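Local coordinates for protein predicted ATPase involved in replication control, Cdc46/Mcm family (Methanopyrus kandleri AV19, PDB 3F8T) that probably binds ATP and single-stranded DNA and may act as a DNA helicase in replication, at residues 482-485 / 486-489; 428-431 / 432-435; 204-207 / 208-212. The protein carries 2 engineered substitutions. One frame throughout, in Å; residues are numbered along the deposited sequence.

Contact 1. Residues 482-485 / 486-489; sequences LVDW and YLET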
ATOM      1  N   LEU A 482      -6.627 -13.462  21.966  1.00 21.56           N
ATOM      2  CA  LEU A 482      -6.208 -14.075  20.695  1.00 21.03           C
ATOM      3  C   LEU A 482      -4.837 -14.713  20.758  1.00 20.77           C
ATOM      4  O   LEU A 482      -4.639 -15.789  20.201  1.00 20.57           O
ATOM      5  CB  LEU A 482      -6.240 -13.054  19.554  1.00 20.91           C
ATOM      6  CG  LEU A 482      -7.630 -12.517  19.198  1.00 21.52           C
ATOM      7  CD1 LEU A 482      -7.498 -11.364  18.207  1.00 24.21           C
ATOM      8  CD2 LEU A 482      -8.585 -13.590  18.665  1.00 22.15           C
ATOM      9  N   VAL A 483      -3.884 -14.054  21.422  1.00 20.84           N
ATOM     10  CA  VAL A 483      -2.544 -14.627  21.565  1.00 21.48           C
ATOM     11  C   VAL A 483      -2.636 -15.898  22.416  1.00 22.20           C
ATOM     12  O   VAL A 483      -2.092 -16.941  22.037  1.00 22.27           O
ATOM     13  CB  VAL A 483      -1.497 -13.605  22.127  1.00 21.55           C
ATOM     14  CG1 VAL A 483      -0.148 -14.297  22.422  1.00 22.49           C
ATOM     15  CG2 VAL A 483      -1.272 -12.476  21.133  1.00 20.89           C
ATOM     16  N   ASP A 484      -3.359 -15.815  23.531  1.00 22.40           N
ATOM     17  CA  ASP A 484      -3.602 -16.993  24.390  1.00 23.81           C
ATOM     18  C   ASP A 484      -4.253 -18.167  23.650  1.00 23.78           C
ATOM     19  O   ASP A 484      -3.851 -19.333  23.823  1.00 23.49           O
ATOM     20  CB  ASP A 484      -4.458 -16.612  25.594  1.00 23.11           C
ATOM     21  CG  ASP A 484      -3.676 -15.866  26.649  1.00 24.86           C
ATOM     22  OD1 ASP A 484      -2.434 -15.988  26.688  1.00 27.86           O
ATOM     23  OD2 ASP A 484      -4.308 -15.147  27.439  1.00 29.63           O
ATOM     24  N   TRP A 485      -5.240 -17.856  22.816  1.00 24.59           N
ATOM     25  CA  TRP A 485      -5.926 -18.876  22.015  1.00 25.20           C
ATOM     26  C   TRP A 485      -4.936 -19.583  21.092  1.00 25.42           C
ATOM     27  O   TRP A 485      -4.909 -20.813  21.043  1.00 24.83           O
ATOM     28  CB  TRP A 485      -7.081 -18.257  21.227  1.00 26.20           C
ATOM     29  CG  TRP A 485      -7.889 -19.228  20.409  1.00 27.75           C
ATOM     30  CD1 TRP A 485      -8.993 -19.938  20.814  1.00 30.07           C
ATOM     31  CD2 TRP A 485      -7.662 -19.587  19.045  1.00 29.39           C
ATOM     32  NE1 TRP A 485      -9.458 -20.723  19.778  1.00 31.13           N
ATOM     33  CE2 TRP A 485      -8.659 -20.522  18.682  1.00 29.95           C
ATOM     34  CE3 TRP A 485      -6.708 -19.218  18.094  1.00 30.08           C
ATOM     35  CZ2 TRP A 485      -8.729 -21.085  17.407  1.00 29.66           C
ATOM     36  CZ3 TRP A 485      -6.779 -19.776  16.822  1.00 29.93           C
ATOM     37  CH2 TRP A 485      -7.786 -20.696  16.491  1.00 30.28           C
ATOM     38  N   TYR A 486      -4.121 -18.801  20.381  1.00 25.07           N
ATOM     39  CA  TYR A 486      -3.016 -19.316  19.555  1.00 25.48           C
ATOM     40  C   TYR A 486      -2.053 -20.208  20.346  1.00 25.76           C
ATOM     41  O   TYR A 486      -1.729 -21.332  19.927  1.00 25.95           O
ATOM     42  CB  TYR A 486      -2.239 -18.139  18.927  1.00 26.08           C
ATOM     43  CG  TYR A 486      -0.800 -18.449  18.548  1.00 26.17           C
ATOM     44  CD1 TYR A 486      -0.488 -19.602  17.836  1.00 26.04           C
ATOM     45  CD2 TYR A 486       0.240 -17.583  18.883  1.00 28.38           C
ATOM     46  CE1 TYR A 486       0.819 -19.910  17.482  1.00 28.66           C
ATOM     47  CE2 TYR A 486       1.580 -17.884  18.530  1.00 26.05           C
ATOM     48  CZ  TYR A 486       1.846 -19.054  17.821  1.00 27.88           C
ATOM     49  OH  TYR A 486       3.130 -19.405  17.414  1.00 30.79           O
ATOM     50  N   LEU A 487      -1.568 -19.700  21.474  1.00 25.87           N
ATOM     51  CA  LEU A 487      -0.597 -20.441  22.284  1.00 26.32           C
ATOM     52  C   LEU A 487      -1.171 -21.761  22.817  1.00 26.73           C
ATOM     53  O   LEU A 487      -0.474 -22.792  22.848  1.00 25.98           O
ATOM     54  CB  LEU A 487      -0.091 -19.581  23.435  1.00 26.53           C
ATOM     55  CG  LEU A 487       0.761 -18.354  23.084  1.00 27.28           C
ATOM     56  CD1 LEU A 487       1.067 -17.585  24.357  1.00 27.10           C
ATOM     57  CD2 LEU A 487       2.055 -18.713  22.341  1.00 28.64           C
ATOM     58  N   GLU A 488      -2.435 -21.719  23.215  1.00 27.43           N
ATOM     59  CA  GLU A 488      -3.107 -22.871  23.797  1.00 29.80           C
ATOM     60  C   GLU A 488      -3.488 -23.905  22.757  1.00 29.16           C
ATOM     61  O   GLU A 488      -3.195 -25.090  22.933  1.00 29.81           O
ATOM     62  CB  GLU A 488      -4.299 -22.434  24.659  1.00 29.18           C
ATOM     63  CG  GLU A 488      -3.832 -21.841  25.999  1.00 32.57           C
ATOM     64  CD  GLU A 488      -4.867 -20.948  26.698  1.00 33.47           C
ATOM     65  OE1 GLU A 488      -6.084 -21.127  26.472  1.00 38.70           O
ATOM     66  OE2 GLU A 488      -4.447 -20.075  27.499  1.00 39.15           O
ATOM     67  N   THR A 489      -4.097 -23.460  21.661  1.00 29.24           N
ATOM     68  CA  THR A 489      -4.493 -24.358  20.577  1.00 29.79           C
ATOM     69  C   THR A 489      -3.304 -25.022  19.883  1.00 30.25           C
ATOM     70  O   THR A 489      -3.414 -26.162  19.416  1.00 30.37           O
ATOM     71  CB  THR A 489      -5.379 -23.663  19.538  1.00 29.83           C
ATOM     72  OG1 THR A 489      -4.647 -22.596  18.906  1.00 31.42           O
ATOM     73  CG2 THR A 489      -6.623 -23.093  20.202  1.00 28.37           C
TER
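Trp485 and Thr489 meet one helical turn apart, near the C-terminal end of helix 473-489. The methyl CG2 of Thr489 sits over one face of the indole, 3.7 Å from the centroid of the Trp485 five-membered ring and only 12° off its normal. This is a CH-pi contact. Trp485 CG is anti to the backbone N (chi1 -178°), which carries the indole along the helix toward Thr489. The threonine OG1 lies between its own backbone N and carbonyl carbon and donates to Trp485 O at 2.8 Å. Thr489 N donates to the same Trp485 O, also at 2.8 Å. The two donors come from opposite faces of the carbonyl plane, so this oxygen is gripped twice. Without the indole, an alanine in place of Trp485 would probably leave the Thr489 methyl with no aromatic face and open a gap beside Met224. Tyr486 follows directly. Its N bonds to Leu482 O at 3.1 Å, and its CB rests 3.3 Å from Val483 O. Its ring leads away from the turn to Leu373 and Ile374 of strand 373-376, whereas Trp485 packs on Met224 of helix 219-229. On the polar side, Asp484 O accepts from Glu488 N at 2.8 Å. The two carboxylates do not bond to each other: Asp484 OD1 and Glu488 OE2 stand 4.6 Å apart. Asp484 OD2 is instead held by Arg430 and Trp426 of helix 417-439. This stretch belongs to the AAA-lid domain and joins that helix to the P-loop sheet. The nearby Arg430 charge probably offsets the repulsion between the two acids and keeps Asp484 ionised.

Contact 2. Residues 428-431 / 432-435; sequences ETRR and EEVE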
ATOM      1  N   GLU A 428       3.474 -10.687  32.606  1.00 31.27           N
ATOM      2  CA  GLU A 428       4.091 -11.261  33.802  1.00 33.46           C
ATOM      3  C   GLU A 428       3.302 -12.472  34.316  1.00 32.64           C
ATOM      4  O   GLU A 428       3.895 -13.483  34.674  1.00 33.29           O
ATOM      5  CB  GLU A 428       4.289 -10.194  34.890  1.00 33.16           C
ATOM      6  CG  GLU A 428       3.009  -9.700  35.580  1.00 36.62           C
ATOM      7  CD  GLU A 428       3.247  -8.532  36.542  1.00 36.92           C
ATOM      8  OE1 GLU A 428       4.390  -8.015  36.595  1.00 41.80           O
ATOM      9  OE2 GLU A 428       2.287  -8.121  37.239  1.00 40.94           O
ATOM     10  N   THR A 429       1.972 -12.374  34.321  1.00 32.53           N
ATOM     11  CA  THR A 429       1.098 -13.466  34.769  1.00 32.23           C
ATOM     12  C   THR A 429       1.275 -14.715  33.880  1.00 32.01           C
ATOM     13  O   THR A 429       1.381 -15.843  34.383  1.00 31.90           O
ATOM     14  CB  THR A 429      -0.393 -12.992  34.841  1.00 32.69           C
ATOM     15  OG1 THR A 429      -0.538 -11.995  35.867  1.00 33.71           O
ATOM     16  CG2 THR A 429      -1.340 -14.131  35.146  1.00 33.44           C
ATOM     17  N   ARG A 430       1.335 -14.516  32.564  1.00 31.01           N
ATOM     18  CA  ARG A 430       1.512 -15.639  31.637  1.00 30.86           C
ATOM     19  C   ARG A 430       2.894 -16.281  31.719  1.00 30.47           C
ATOM     20  O   ARG A 430       3.011 -17.495  31.617  1.00 30.20           O
ATOM     21  CB  ARG A 430       1.200 -15.213  30.189  1.00 31.17           C
ATOM     22  CG  ARG A 430      -0.280 -14.934  29.945  1.00 31.24           C
ATOM     23  CD  ARG A 430      -1.123 -16.212  30.013  1.00 32.65           C
ATOM     24  NE  ARG A 430      -2.515 -15.937  29.676  1.00 37.13           N
ATOM     25  CZ  ARG A 430      -3.432 -15.471  30.524  1.00 39.29           C
ATOM     26  NH1 ARG A 430      -3.128 -15.227  31.794  1.00 40.50           N
ATOM     27  NH2 ARG A 430      -4.668 -15.248  30.097  1.00 40.85           N
ATOM     28  N   ARG A 431       3.934 -15.469  31.890  1.00 30.34           N
ATOM     29  CA  ARG A 431       5.293 -15.996  32.036  1.00 31.56           C
ATOM     30  C   ARG A 431       5.414 -16.890  33.275  1.00 31.32           C
ATOM     31  O   ARG A 431       6.060 -17.943  33.231  1.00 31.13           O
ATOM     32  CB  ARG A 431       6.322 -14.862  32.070  1.00 31.42           C
ATOM     33  CG  ARG A 431       6.578 -14.234  30.689  1.00 32.57           C
ATOM     34  CD  ARG A 431       7.563 -13.075  30.756  1.00 34.05           C
ATOM     35  NE  ARG A 431       8.902 -13.478  31.196  1.00 40.03           N
ATOM     36  CZ  ARG A 431       9.859 -13.959  30.396  1.00 43.45           C
ATOM     37  NH1 ARG A 431       9.643 -14.111  29.088  1.00 42.48           N
ATOM     38  NH2 ARG A 431      11.045 -14.293  30.906  1.00 45.23           N
ATOM     39  N   GLU A 432       4.772 -16.468  34.359  1.00 31.90           N
ATOM     40  CA  GLU A 432       4.708 -17.244  35.602  1.00 33.03           C
ATOM     41  C   GLU A 432       3.980 -18.570  35.373  1.00 32.83           C
ATOM     42  O   GLU A 432       4.410 -19.623  35.861  1.00 32.78           O
ATOM     43  CB  GLU A 432       3.999 -16.428  36.698  1.00 33.37           C
ATOM     44  CG  GLU A 432       3.848 -17.145  38.050  1.00 36.77           C
ATOM     45  CD  GLU A 432       2.624 -18.046  38.109  1.00 41.21           C
ATOM     46  OE1 GLU A 432       1.509 -17.571  37.775  1.00 44.80           O
ATOM     47  OE2 GLU A 432       2.776 -19.232  38.483  1.00 43.46           O
ATOM     48  N   GLU A 433       2.870 -18.512  34.642  1.00 32.71           N
ATOM     49  CA  GLU A 433       2.114 -19.719  34.334  1.00 32.60           C
ATOM     50  C   GLU A 433       2.911 -20.719  33.491  1.00 32.45           C
ATOM     51  O   GLU A 433       2.844 -21.918  33.739  1.00 32.25           O
ATOM     52  CB  GLU A 433       0.794 -19.388  33.649  1.00 33.11           C
ATOM     53  CG  GLU A 433      -0.105 -20.604  33.519  1.00 34.50           C
ATOM     54  CD  GLU A 433      -1.346 -20.342  32.702  1.00 37.23           C
ATOM     55  OE1 GLU A 433      -1.582 -19.169  32.325  1.00 38.92           O
ATOM     56  OE2 GLU A 433      -2.083 -21.317  32.437  1.00 36.59           O
ATOM     57  N   VAL A 434       3.652 -20.227  32.495  1.00 31.81           N
ATOM     58  CA  VAL A 434       4.495 -21.084  31.663  1.00 31.57           C
ATOM     59  C   VAL A 434       5.564 -21.773  32.528  1.00 32.23           C
ATOM     60  O   VAL A 434       5.773 -22.988  32.424  1.00 31.89           O
ATOM     61  CB  VAL A 434       5.160 -20.288  30.495  1.00 31.72           C
ATOM     62  CG1 VAL A 434       6.258 -21.111  29.814  1.00 30.82           C
ATOM     63  CG2 VAL A 434       4.111 -19.868  29.468  1.00 29.21           C
ATOM     64  N   GLU A 435       6.227 -20.993  33.380  1.00 32.70           N
ATOM     65  CA  GLU A 435       7.228 -21.542  34.298  1.00 34.15           C
ATOM     66  C   GLU A 435       6.636 -22.625  35.172  1.00 33.84           C
ATOM     67  O   GLU A 435       7.196 -23.719  35.288  1.00 33.71           O
ATOM     68  CB  GLU A 435       7.884 -20.444  35.133  1.00 34.77           C
ATOM     69  CG  GLU A 435       8.992 -19.741  34.372  1.00 38.04           C
ATOM     70  CD  GLU A 435       9.740 -20.702  33.440  1.00 41.89           C
ATOM     71  OE1 GLU A 435      10.577 -21.494  33.939  1.00 43.01           O
ATOM     72  OE2 GLU A 435       9.478 -20.669  32.210  1.00 43.98           O
TER
HETATM   73  O   HOH W   1       8.431 -18.025  31.581  1.00 36.51           O
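Arg430 and Glu433 run side by side in the same direction along helix 417-439. Their contact is made by the aliphatic part of the arginine: Arg430 CD lies 3.8 Å from Glu433 OE1. A bend at the second torsion of Arg430 (chi2 -69°) and an extended Glu433 chain bring CD beside the carboxylate. The charged ends do not pair. Arg430 NH1 is 4.3 Å from Glu433 OE1, which lies well out of the guanidinium plane, and the two flat groups are turned 80° apart. No N-H points at the oxygen, so only the opposite charges act between them. The guanidinium is engaged by Asp484 of helix 473-489, which fixes it on the side facing that helix. Packing is closer at the backbone. Val434 N donates to Arg430 O at 2.9 Å, and the Val434 CG2 branch settles 3.4 Å from the same Arg430 O. Val434 also touches Thr444 and Val447, which place this side of the helix against a neighbouring loop. The eight residues are regular alpha-helix in the AAA-lid domain, and each N-H from Glu432 to Glu435 bonds four residues back. The other side is looser and rich in charge. Glu432 is exposed, with a bent chain, and its carboxylate lies close to the like charge of Glu436. Glu435 folds back at its own second bond, and a water donates both to its OE2 and to Arg431 O, each at 2.9 Å. This water joins the two turns at the surface, where Arg431 NH2 and Glu435 OE2 remain 6.7 Å apart.

Contact 3. Residues 204-207 / 208-212; sequences PLTT and FARAI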
ATOM      1  N   PRO A 204     -17.218  -3.476  15.775  1.00 29.84           N
ATOM      2  CA  PRO A 204     -16.688  -3.652  14.424  1.00 27.85           C
ATOM      3  C   PRO A 204     -15.843  -4.917  14.290  1.00 26.30           C
ATOM      4  O   PRO A 204     -15.782  -5.491  13.204  1.00 25.77           O
ATOM      5  CB  PRO A 204     -15.850  -2.385  14.186  1.00 28.57           C
ATOM      6  CG  PRO A 204     -15.526  -1.891  15.515  1.00 27.72           C
ATOM      7  CD  PRO A 204     -16.618  -2.314  16.450  1.00 29.66           C
ATOM      8  N   LEU A 205     -15.210  -5.356  15.376  1.00 24.02           N
ATOM      9  CA  LEU A 205     -14.387  -6.571  15.311  1.00 22.86           C
ATOM     10  C   LEU A 205     -15.215  -7.765  14.876  1.00 22.48           C
ATOM     11  O   LEU A 205     -14.834  -8.475  13.963  1.00 21.24           O
ATOM     12  CB  LEU A 205     -13.701  -6.867  16.647  1.00 21.98           C
ATOM     13  CG  LEU A 205     -12.862  -8.148  16.694  1.00 21.30           C
ATOM     14  CD1 LEU A 205     -11.741  -8.152  15.637  1.00 18.73           C
ATOM     15  CD2 LEU A 205     -12.277  -8.324  18.070  1.00 21.09           C
ATOM     16  N   THR A 206     -16.360  -7.975  15.522  1.00 23.02           N
ATOM     17  CA  THR A 206     -17.237  -9.090  15.142  1.00 24.08           C
ATOM     18  C   THR A 206     -17.746  -8.982  13.706  1.00 23.51           C
ATOM     19  O   THR A 206     -17.775  -9.970  12.956  1.00 23.94           O
ATOM     20  CB  THR A 206     -18.400  -9.248  16.150  1.00 23.99           C
ATOM     21  OG1 THR A 206     -17.842  -9.494  17.452  1.00 25.80           O
ATOM     22  CG2 THR A 206     -19.261 -10.427  15.767  1.00 26.54           C
ATOM     23  N   THR A 207     -18.123  -7.771  13.310  1.00 23.64           N
ATOM     24  CA  THR A 207     -18.562  -7.519  11.940  1.00 23.55           C
ATOM     25  C   THR A 207     -17.502  -7.915  10.905  1.00 23.53           C
ATOM     26  O   THR A 207     -17.810  -8.628   9.941  1.00 23.53           O
ATOM     27  CB  THR A 207     -18.957  -6.049  11.773  1.00 24.23           C
ATOM     28  OG1 THR A 207     -19.994  -5.743  12.713  1.00 23.81           O
ATOM     29  CG2 THR A 207     -19.452  -5.784  10.386  1.00 24.40           C
ATOM     30  N   PHE A 208     -16.266  -7.437  11.081  1.00 22.39           N
ATOM     31  CA  PHE A 208     -15.199  -7.753  10.141  1.00 21.79           C
ATOM     32  C   PHE A 208     -14.851  -9.238  10.180  1.00 21.72           C
ATOM     33  O   PHE A 208     -14.622  -9.838   9.133  1.00 21.22           O
ATOM     34  CB  PHE A 208     -13.947  -6.902  10.415  1.00 21.46           C
ATOM     35  CG  PHE A 208     -13.956  -5.563   9.753  1.00 20.11           C
ATOM     36  CD1 PHE A 208     -14.476  -4.449  10.410  1.00 19.69           C
ATOM     37  CD2 PHE A 208     -13.433  -5.408   8.463  1.00 18.02           C
ATOM     38  CE1 PHE A 208     -14.452  -3.186   9.791  1.00 20.43           C
ATOM     39  CE2 PHE A 208     -13.405  -4.162   7.839  1.00 19.05           C
ATOM     40  CZ  PHE A 208     -13.936  -3.049   8.500  1.00 20.91           C
ATOM     41  N   ALA A 209     -14.854  -9.833  11.378  1.00 22.30           N
ATOM     42  CA  ALA A 209     -14.515 -11.248  11.569  1.00 22.64           C
ATOM     43  C   ALA A 209     -15.480 -12.156  10.813  1.00 22.92           C
ATOM     44  O   ALA A 209     -15.078 -13.112  10.163  1.00 22.60           O
ATOM     45  CB  ALA A 209     -14.520 -11.600  13.068  1.00 22.22           C
ATOM     46  N   ARG A 210     -16.765 -11.842  10.901  1.00 24.26           N
ATOM     47  CA  ARG A 210     -17.790 -12.602  10.193  1.00 25.08           C
ATOM     48  C   ARG A 210     -17.740 -12.372   8.691  1.00 24.86           C
ATOM     49  O   ARG A 210     -17.987 -13.294   7.901  1.00 24.58           O
ATOM     50  CB  ARG A 210     -19.178 -12.287  10.752  1.00 26.33           C
ATOM     51  CG  ARG A 210     -19.578 -13.235  11.883  1.00 30.35           C
ATOM     52  CD  ARG A 210     -19.768 -12.530  13.196  1.00 37.49           C
ATOM     53  NE  ARG A 210     -20.309 -13.411  14.237  1.00 41.66           N
ATOM     54  CZ  ARG A 210     -19.587 -14.283  14.942  1.00 45.30           C
ATOM     55  NH1 ARG A 210     -20.169 -15.027  15.877  1.00 46.65           N
ATOM     56  NH2 ARG A 210     -18.282 -14.418  14.716  1.00 46.20           N
ATOM     57  N   ALA A 211     -17.392 -11.154   8.284  1.00 24.41           N
ATOM     58  CA  ALA A 211     -17.206 -10.869   6.869  1.00 24.41           C
ATOM     59  C   ALA A 211     -16.098 -11.745   6.292  1.00 24.43           C
ATOM     60  O   ALA A 211     -16.241 -12.294   5.205  1.00 24.48           O
ATOM     61  CB  ALA A 211     -16.888  -9.396   6.658  1.00 24.40           C
ATOM     62  N   ILE A 212     -15.009 -11.892   7.039  1.00 23.71           N
ATOM     63  CA  ILE A 212     -13.843 -12.642   6.577  1.00 23.74           C
ATOM     64  C   ILE A 212     -14.020 -14.156   6.612  1.00 24.69           C
ATOM     65  O   ILE A 212     -13.659 -14.863   5.655  1.00 24.87           O
ATOM     66  CB  ILE A 212     -12.576 -12.262   7.393  1.00 23.42           C
ATOM     67  CG1 ILE A 212     -12.217 -10.788   7.163  1.00 22.77           C
ATOM     68  CG2 ILE A 212     -11.405 -13.186   7.023  1.00 23.05           C
ATOM     69  CD1 ILE A 212     -11.176 -10.247   8.142  1.00 23.54           C
TER
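Thr206 and Arg210 lie side by side one turn apart, pointing the same way. The Thr206 CG2 methyl touches Arg210 CD at 3.4 Å and Arg210 NE at 3.5 Å, from over one face of the guanidinium. Thr206 CG2 is trans to the backbone N, which swings this branch toward the arginine and leaves OG1 beside the N. Arg210 N also donates to Thr206 O at 3.0 Å. Elsewhere on the turn, Phe208 brings its ring edge to Pro204 O: CD1 is 3.3 Å from that oxygen, which lies near the ring plane. Phe208 N bonds to the same Pro204 O at 2.9 Å. All this belongs to the short alpha-helix 204-212, which starts at the proline, in the MCM P-loop domain. Outward, Asp203 holds both threonines, with OD2 on Thr206 OG1 and its backbone O on Thr207 OG1. The Arg210 guanidinium is drawn out by a salt bridge to Glu219. Phe208 is seated by an edge-to-face contact with Phe230 and by Leu399 and Tyr402 of helix 396-409.

Overall arrangement
Contacts 1 and 2 belong to two neighbouring helices of the AAA-lid domain, with centres 14 Å apart. They are joined directly by the salt bridge from Asp484 OD2 to Arg430 NH2, at 2.7 Å. Contact 3 lies earlier in the chain, in the P-loop domain. Its centre is 19 Å from that of contact 1, and the nearest atoms are about 6 Å apart without touching. Helix 219-229 bridges this interval: Leu227 meets both Leu482 and Leu205. Helix 449-465 also touches contacts 1 and 3, through Val483 and through Pro204 and Leu205. Contact 2 is farther from contact 3, with centres 31 Å and nearest atoms about 16 Å apart. All three are packing contacts within the C-terminal ATPase part of the chain.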